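Local coordinates for protein polymeric immunoglobulin receptor (Mus musculus, PDB 4NOB) that probably binds polymeric immunoglobulins through its extracellular immunoglobulin-like domains and carries them across epithelia into secretions, at residues N34-Q44 with D89-T100. Residues are numbered along the deposited sequence; the frame is centred on the assembly and turned at random.
With EDO (1,2-ethanediol), chain E.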
ATOM      1  N   ASN A  34      -1.501   2.352  17.813  1.00 13.13           N
ATOM      2  CA  ASN A  34      -1.476   2.393  16.336  1.00 12.04           C
ATOM      3  C   ASN A  34      -0.106   2.744  15.836  1.00 11.55           C
ATOM      4  O   ASN A  34       0.411   2.217  14.832  1.00 11.55           O
ATOM      5  CB  ASN A  34      -2.472   3.374  15.797  1.00 13.26           C
ATOM      6  CG  ASN A  34      -3.882   2.895  16.004  1.00 15.84           C
ATOM      7  OD1 ASN A  34      -4.094   1.686  16.027  1.00 19.81           O
ATOM      8  ND2 ASN A  34      -4.782   3.752  16.315  1.00 16.55           N
ATOM      9  N   ARG A  35       0.609   3.667  16.478  1.00 11.15           N
ATOM     10  CA  ARG A  35       1.935   3.963  16.035  1.00 11.86           C
ATOM     11  C   ARG A  35       2.884   2.777  15.994  1.00 12.05           C
ATOM     12  O   ARG A  35       3.787   2.664  15.119  1.00 13.83           O
ATOM     13  CB  ARG A  35       2.580   5.109  16.893  1.00 10.88           C
ATOM     14  CG  ARG A  35       2.094   6.524  16.551  1.00 11.26           C
ATOM     15  CD  ARG A  35       2.776   7.580  17.386  1.00 11.70           C
ATOM     16  NE  ARG A  35       2.291   7.607  18.750  1.00 11.54           N
ATOM     17  CZ  ARG A  35       1.233   8.283  19.148  1.00 10.74           C
ATOM     18  NH1 ARG A  35       0.480   8.935  18.289  1.00 11.35           N
ATOM     19  NH2 ARG A  35       0.859   8.309  20.411  1.00 13.11           N
ATOM     20  N   HIS A  36       2.737   1.849  16.995  1.00 11.96           N
ATOM     21  CA  HIS A  36       3.647   0.736  17.138  1.00 12.96           C
ATOM     22  C   HIS A  36       3.162  -0.581  16.574  1.00 13.04           C
ATOM     23  O   HIS A  36       3.985  -1.488  16.494  1.00 16.17           O
ATOM     24  CB  HIS A  36       3.969   0.554  18.629  1.00 16.63           C
ATOM     25  CG  HIS A  36       4.586   1.782  19.220  1.00 20.71           C
ATOM     26  ND1 HIS A  36       5.844   2.221  18.841  1.00 30.21           N
ATOM     27  CD2 HIS A  36       4.084   2.756  20.016  1.00 21.80           C
ATOM     28  CE1 HIS A  36       6.118   3.368  19.456  1.00 32.63           C
ATOM     29  NE2 HIS A  36       5.059   3.708  20.179  1.00 25.25           N
ATOM     30  N   THR A  37       1.953  -0.676  16.075  1.00 11.67           N
ATOM     31  CA  THR A  37       1.385  -1.925  15.585  1.00 11.70           C
ATOM     32  C   THR A  37       1.919  -2.244  14.216  1.00 11.95           C
ATOM     33  O   THR A  37       2.476  -1.367  13.511  1.00 12.97           O
ATOM     34  CB  THR A  37      -0.106  -1.928  15.642  1.00 14.75           C
ATOM     35  OG1 THR A  37      -0.559  -3.313  15.609  1.00 16.96           O
ATOM     36  CG2 THR A  37      -0.773  -1.119  14.596  1.00 13.31           C
ATOM     37  N   ARG A  38       1.704  -3.478  13.768  1.00 10.71           N
ATOM     38  CA  ARG A  38       2.055  -3.895  12.394  1.00 11.77           C
ATOM     39  C   ARG A  38       1.298  -3.040  11.364  1.00 11.26           C
ATOM     40  O   ARG A  38       0.095  -2.781  11.493  1.00 11.18           O
ATOM     41  CB  ARG A  38       1.712  -5.366  12.203  1.00 13.81           C
ATOM     42  CG  ARG A  38       1.874  -5.893  10.811  1.00 17.09           C
ATOM     43  CD  ARG A  38       1.556  -7.359  10.784  1.00 21.95           C
ATOM     44  NE  ARG A  38       1.595  -7.960   9.415  1.00 22.66           N
ATOM     45  CZ  ARG A  38       0.546  -8.094   8.611  1.00 20.21           C
ATOM     46  NH1 ARG A  38      -0.706  -7.822   8.947  1.00 22.71           N
ATOM     47  NH2 ARG A  38       0.783  -8.676   7.435  1.00 24.17           N
ATOM     48  N   LYS A  39       2.019  -2.570  10.355  1.00 10.42           N
ATOM     49  CA  LYS A  39       1.452  -1.954   9.191  1.00  9.01           C
ATOM     50  C   LYS A  39       1.610  -2.874   8.025  1.00  9.39           C
ATOM     51  O   LYS A  39       2.619  -3.576   7.866  1.00 11.00           O
ATOM     52  CB  LYS A  39       2.211  -0.672   8.849  1.00 10.32           C
ATOM     53  CG  LYS A  39       2.573   0.251   9.975  1.00 11.42           C
ATOM     54  CD  LYS A  39       1.454   0.805  10.770  1.00 12.35           C
ATOM     55  CE  LYS A  39       1.764   1.785  11.874  1.00 12.43           C
ATOM     56  NZ  LYS A  39       2.738   1.236  12.834  1.00 13.18           N
ATOM     57  N   TYR A  40       0.648  -2.815   7.088  1.00  9.06           N
ATOM     58  CA  TYR A  40       0.720  -3.689   5.891  1.00  9.14           C
ATOM     59  C   TYR A  40       0.138  -3.033   4.660  1.00  9.01           C
ATOM     60  O   TYR A  40      -0.692  -2.134   4.736  1.00 10.00           O
ATOM     61  CB  TYR A  40       0.040  -5.055   6.152  1.00 10.35           C
ATOM     62  CG  TYR A  40      -1.417  -4.978   6.426  1.00 10.81           C
ATOM     63  CD1 TYR A  40      -2.362  -4.870   5.397  1.00 11.27           C
ATOM     64  CD2 TYR A  40      -1.931  -4.929   7.714  1.00 11.62           C
ATOM     65  CE1 TYR A  40      -3.703  -4.748   5.673  1.00 11.44           C
ATOM     66  CE2 TYR A  40      -3.267  -4.790   7.951  1.00 13.16           C
ATOM     67  CZ  TYR A  40      -4.167  -4.683   6.918  1.00 13.13           C
ATOM     68  OH  TYR A  40      -5.553  -4.624   7.126  1.00 16.95           O
ATOM     69  N   TRP A  41       0.527  -3.596   3.522  1.00  8.99           N
ATOM     70  CA  TRP A  41      -0.007  -3.317   2.212  1.00  9.33           C
ATOM     71  C   TRP A  41      -0.293  -4.709   1.637  1.00  9.75           C
ATOM     72  O   TRP A  41       0.592  -5.532   1.526  1.00 10.29           O
ATOM     73  CB  TRP A  41       0.974  -2.558   1.370  1.00  9.79           C
ATOM     74  CG  TRP A  41       0.660  -2.338  -0.066  1.00  9.37           C
ATOM     75  CD1 TRP A  41       1.293  -2.945  -1.118  1.00  8.48           C
ATOM     76  CD2 TRP A  41      -0.309  -1.440  -0.642  1.00  9.05           C
ATOM     77  NE1 TRP A  41       0.783  -2.514  -2.320  1.00  9.62           N
ATOM     78  CE2 TRP A  41      -0.171  -1.535  -2.045  1.00 10.17           C
ATOM     79  CE3 TRP A  41      -1.249  -0.555  -0.110  1.00 10.31           C
ATOM     80  CZ2 TRP A  41      -0.920  -0.768  -2.932  1.00 10.24           C
ATOM     81  CZ3 TRP A  41      -1.981   0.197  -0.990  1.00 11.91           C
ATOM     82  CH2 TRP A  41      -1.800   0.086  -2.380  1.00 11.70           C
ATOM     83  N   CYS A  42      -1.511  -4.898   1.160  1.00 10.19           N
ATOM     84  CA  CYS A  42      -1.955  -6.213   0.636  1.00 10.78           C
ATOM     85  C   CYS A  42      -2.808  -6.008  -0.630  1.00 10.40           C
ATOM     86  O   CYS A  42      -3.405  -4.965  -0.841  1.00  9.96           O
ATOM     87  CB  CYS A  42      -2.715  -6.988   1.705  1.00 13.01           C
ATOM     88  SG  CYS A  42      -4.255  -6.257   2.284  1.00 15.02           S
ATOM     89  N   ARG A  43      -2.832  -7.057  -1.470  1.00 11.01           N
ATOM     90  CA  ARG A  43      -3.650  -7.085  -2.681  1.00 10.24           C
ATOM     91  C   ARG A  43      -4.822  -8.012  -2.512  1.00 12.48           C
ATOM     92  O   ARG A  43      -4.673  -9.134  -2.070  1.00 12.57           O
ATOM     93  CB  ARG A  43      -2.787  -7.622  -3.862  1.00 11.66           C
ATOM     94  CG  ARG A  43      -3.511  -7.543  -5.212  1.00 14.50           C
ATOM     95  CD  ARG A  43      -2.569  -7.784  -6.451  1.00 18.24           C
ATOM     96  NE  ARG A  43      -3.306  -7.436  -7.676  1.00 22.78           N
ATOM     97  CZ  ARG A  43      -2.729  -7.193  -8.801  1.00 26.17           C
ATOM     98  NH1 ARG A  43      -1.441  -7.231  -8.938  1.00 25.67           N
ATOM     99  NH2 ARG A  43      -3.499  -6.967  -9.853  1.00 40.05           N
ATOM    100  N   GLN A  44      -5.995  -7.446  -2.766  1.00 12.20           N
ATOM    101  CA  GLN A  44      -7.225  -8.231  -2.731  1.00 14.63           C
ATOM    102  C   GLN A  44      -7.295  -9.175  -3.895  1.00 15.39           C
ATOM    103  O   GLN A  44      -7.044  -8.848  -5.062  1.00 16.02           O
ATOM    104  CB  GLN A  44      -8.405  -7.264  -2.835  1.00 17.26           C
ATOM    105  CG  GLN A  44      -8.495  -6.257  -1.748  1.00 23.67           C
ATOM    106  CD  GLN A  44      -9.898  -5.833  -1.398  1.00 33.77           C
ATOM    107  OE1 GLN A  44     -10.621  -6.611  -0.766  1.00 41.29           O
ATOM    108  NE2 GLN A  44     -10.290  -4.599  -1.779  1.00 37.13           N
ATOM    109  N   ASP A  89       0.547  -4.982 -14.790  1.00 10.70           N
ATOM    110  CA  ASP A  89       0.239  -6.120 -13.918  1.00 11.53           C
ATOM    111  C   ASP A  89       0.074  -5.718 -12.414  1.00 10.63           C
ATOM    112  O   ASP A  89      -0.513  -6.461 -11.631  1.00 13.39           O
ATOM    113  CB  ASP A  89       1.255  -7.255 -14.098  1.00 12.44           C
ATOM    114  CG  ASP A  89       1.224  -7.845 -15.481  1.00 13.73           C
ATOM    115  OD1 ASP A  89       0.252  -7.672 -16.198  1.00 15.23           O
ATOM    116  OD2 ASP A  89       2.234  -8.505 -15.780  1.00 19.30           O
ATOM    117  N   ASP A  90       0.515  -4.540 -12.064  1.00 10.61           N
ATOM    118  CA  ASP A  90       0.283  -3.946 -10.708  1.00 10.90           C
ATOM    119  C   ASP A  90      -1.131  -3.388 -10.544  1.00 11.55           C
ATOM    120  O   ASP A  90      -1.565  -3.144  -9.409  1.00 11.65           O
ATOM    121  CB  ASP A  90       1.282  -2.896 -10.402  1.00 10.91           C
ATOM    122  CG  ASP A  90       2.686  -3.455 -10.207  1.00 12.07           C
ATOM    123  OD1 ASP A  90       2.833  -4.325  -9.273  1.00 13.50           O
ATOM    124  OD2 ASP A  90       3.629  -3.109 -10.950  1.00 12.48           O
ATOM    125  N   THR A  91      -1.891  -3.218 -11.613  1.00 10.45           N
ATOM    126  CA  THR A  91      -3.301  -2.768 -11.501  1.00 10.58           C
ATOM    127  C   THR A  91      -4.030  -3.723 -10.603  1.00 10.37           C
ATOM    128  O   THR A  91      -3.923  -4.904 -10.792  1.00 14.56           O
ATOM    129  CB  THR A  91      -3.945  -2.711 -12.906  1.00 10.80           C
ATOM    130  OG1 THR A  91      -3.223  -1.731 -13.699  1.00 11.94           O
ATOM    131  CG2 THR A  91      -5.356  -2.408 -12.838  1.00 11.36           C
ATOM    132  N   GLY A  92      -4.793  -3.179  -9.706  1.00 10.31           N
ATOM    133  CA  GLY A  92      -5.569  -4.056  -8.818  1.00 12.04           C
ATOM    134  C   GLY A  92      -6.187  -3.235  -7.695  1.00 10.97           C
ATOM    135  O   GLY A  92      -6.127  -2.017  -7.604  1.00 10.40           O
ATOM    136  N   SER A  93      -6.778  -4.017  -6.810  1.00  9.90           N
ATOM    137  CA  SER A  93      -7.491  -3.560  -5.586  1.00 10.80           C
ATOM    138  C   SER A  93      -6.634  -3.986  -4.399  1.00 10.81           C
ATOM    139  O   SER A  93      -6.270  -5.138  -4.274  1.00 10.85           O
ATOM    140  CB  SER A  93      -8.863  -4.225  -5.476  1.00 12.68           C
ATOM    141  OG  SER A  93      -9.675  -3.810  -6.559  1.00 16.82           O
ATOM    142  N   TYR A  94      -6.250  -2.990  -3.613  1.00  9.37           N
ATOM    143  CA  TYR A  94      -5.332  -3.133  -2.471  1.00  9.19           C
ATOM    144  C   TYR A  94      -5.922  -2.580  -1.199  1.00  8.77           C
ATOM    145  O   TYR A  94      -6.902  -1.825  -1.203  1.00 10.09           O
ATOM    146  CB  TYR A  94      -4.002  -2.411  -2.806  1.00  8.71           C
ATOM    147  CG  TYR A  94      -3.265  -2.965  -3.990  1.00  8.50           C
ATOM    148  CD1 TYR A  94      -3.587  -2.587  -5.268  1.00  8.59           C
ATOM    149  CD2 TYR A  94      -2.222  -3.821  -3.817  1.00  8.44           C
ATOM    150  CE1 TYR A  94      -2.916  -3.132  -6.372  1.00  8.89           C
ATOM    151  CE2 TYR A  94      -1.498  -4.326  -4.907  1.00  8.74           C
ATOM    152  CZ  TYR A  94      -1.839  -3.959  -6.181  1.00  8.46           C
ATOM    153  OH  TYR A  94      -1.085  -4.431  -7.250  1.00 10.16           O
ATOM    154  N   LYS A  95      -5.238  -2.894  -0.081  1.00  8.82           N
ATOM    155  CA  LYS A  95      -5.531  -2.251   1.182  1.00  9.54           C
ATOM    156  C   LYS A  95      -4.238  -1.818   1.886  1.00  9.68           C
ATOM    157  O   LYS A  95      -3.261  -2.563   1.793  1.00  9.56           O
ATOM    158  CB  LYS A  95      -6.350  -3.158   2.138  1.00 11.57           C
ATOM    159  CG  LYS A  95      -7.692  -3.564   1.643  1.00 14.06           C
ATOM    160  CD  LYS A  95      -8.344  -4.452   2.683  1.00 18.07           C
ATOM    161  CE  LYS A  95      -9.569  -5.131   2.117  1.00 26.99           C
ATOM    162  NZ  LYS A  95     -10.679  -4.191   1.795  1.00 35.08           N
ATOM    163  N   CYS A  96      -4.264  -0.663   2.492  1.00 10.31           N
ATOM    164  CA  CYS A  96      -3.257  -0.356   3.513  1.00  9.88           C
ATOM    165  C   CYS A  96      -3.923  -0.524   4.866  1.00 10.86           C
ATOM    166  O   CYS A  96      -5.109  -0.194   4.997  1.00 11.16           O
ATOM    167  CB  CYS A  96      -2.657   1.020   3.342  1.00 11.00           C
ATOM    168  SG  CYS A  96      -3.866   2.345   3.555  1.00 11.13           S
ATOM    169  N   GLY A  97      -3.245  -1.037   5.868  1.00  9.41           N
ATOM    170  CA  GLY A  97      -3.831  -1.246   7.122  1.00 10.13           C
ATOM    171  C   GLY A  97      -2.903  -1.431   8.269  1.00 10.35           C
ATOM    172  O   GLY A  97      -1.669  -1.494   8.144  1.00  9.38           O
ATOM    173  N   LEU A  98      -3.556  -1.598   9.446  1.00 11.01           N
ATOM    174  CA  LEU A  98      -2.897  -1.821  10.729  1.00 11.84           C
ATOM    175  C   LEU A  98      -3.382  -3.158  11.305  1.00 11.79           C
ATOM    176  O   LEU A  98      -4.573  -3.456  11.286  1.00 13.29           O
ATOM    177  CB  LEU A  98      -3.229  -0.723  11.732  1.00 12.89           C
ATOM    178  CG  LEU A  98      -2.312   0.516  11.720  1.00 13.86           C
ATOM    179  CD1 LEU A  98      -2.284   1.165  10.395  1.00 15.65           C
ATOM    180  CD2 LEU A  98      -2.780   1.474  12.827  1.00 16.08           C
ATOM    181  N   GLY A  99      -2.422  -3.884  11.905  1.00 13.04           N
ATOM    182  CA  GLY A  99      -2.743  -5.159  12.566  1.00 16.55           C
ATOM    183  C   GLY A  99      -2.477  -6.275  11.586  1.00 18.85           C
ATOM    184  O   GLY A  99      -1.472  -6.369  11.037  1.00 19.02           O
ATOM    185  N   THR A 100      -3.507  -7.117  11.433  1.00 36.66           N
ATOM    186  CA  THR A 100      -3.496  -8.331  10.589  1.00 47.35           C
ATOM    187  C   THR A 100      -4.014  -8.122   9.165  1.00 46.29           C
ATOM    188  O   THR A 100      -5.158  -7.746   9.008  1.00 46.88           O
ATOM    189  CB  THR A 100      -4.392  -9.393  11.225  1.00 51.31           C
ATOM    190  OG1 THR A 100      -3.963  -9.633  12.586  1.00 52.43           O
ATOM    191  CG2 THR A 100      -4.361 -10.676  10.368  1.00 55.56           C
TER
HETATM  192  C1  EDO E 204       2.404  -7.498  -7.898  1.00 27.69           C
HETATM  193  O1  EDO E 204       1.551  -7.176  -9.017  1.00 31.06           O
HETATM  194  C2  EDO E 204       1.576  -7.425  -6.684  1.00 31.13           C
HETATM  195  O2  EDO E 204       0.544  -8.418  -6.713  1.00 28.61           O
HETATM  196  O   HOH W   1      -6.217  -5.036   9.725  1.00 21.75           O
HETATM  197  O   HOH W   2      -6.545  -6.977  -7.030  1.00 17.21           O
HETATM  198  O   HOH W   3      -3.350  -6.618 -12.898  1.00 30.30           O
HETATM  199  O   HOH W   4      -9.321  -2.254  -2.530  1.00 18.48           O
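Trp41 and Tyr94 meet inside the V-set immunoglobulin fold, where antiparallel strands 39-44 and 92-98, the C and F strands of the domain, illustrate how a sheet sorts its side chains between two faces. On the core face, where Cys96 forms the canonical disulfide with Cys26, the Trp41 six-membered ring and the Tyr94 ring are nearly parallel (6°) but slid apart, their centroids 4.8 Å from each other. Tyr94 CB sits over the Trp41 six-membered ring, 3.6 Å from its centroid, while CG and CD2 of the tyrosine reach only its rim. With CG anti to the carbonyl carbon (chi1 -62°), the tyrosine ring runs back toward Asp90 O, which lies at the ring edge and accepts a 2.6 Å hydrogen bond from Tyr94 OH: the tyrosine corner of V domains. Arg43 CG lies over the phenol, and its extended chain sends NH1 to Asp89 O in a nearly straight bond. A leucine in place of Tyr94 would probably leave Asp90 O without its hydroxyl mate and Arg43 CG without a ring beneath it. On the other face, Tyr40 lies flat over Gly97, where a CB would collide with the ring; in the Tyr40 ring plane, a water oxygen accepts from Tyr40 OH at 2.7 Å and donates to Leu98 O and Thr100 O.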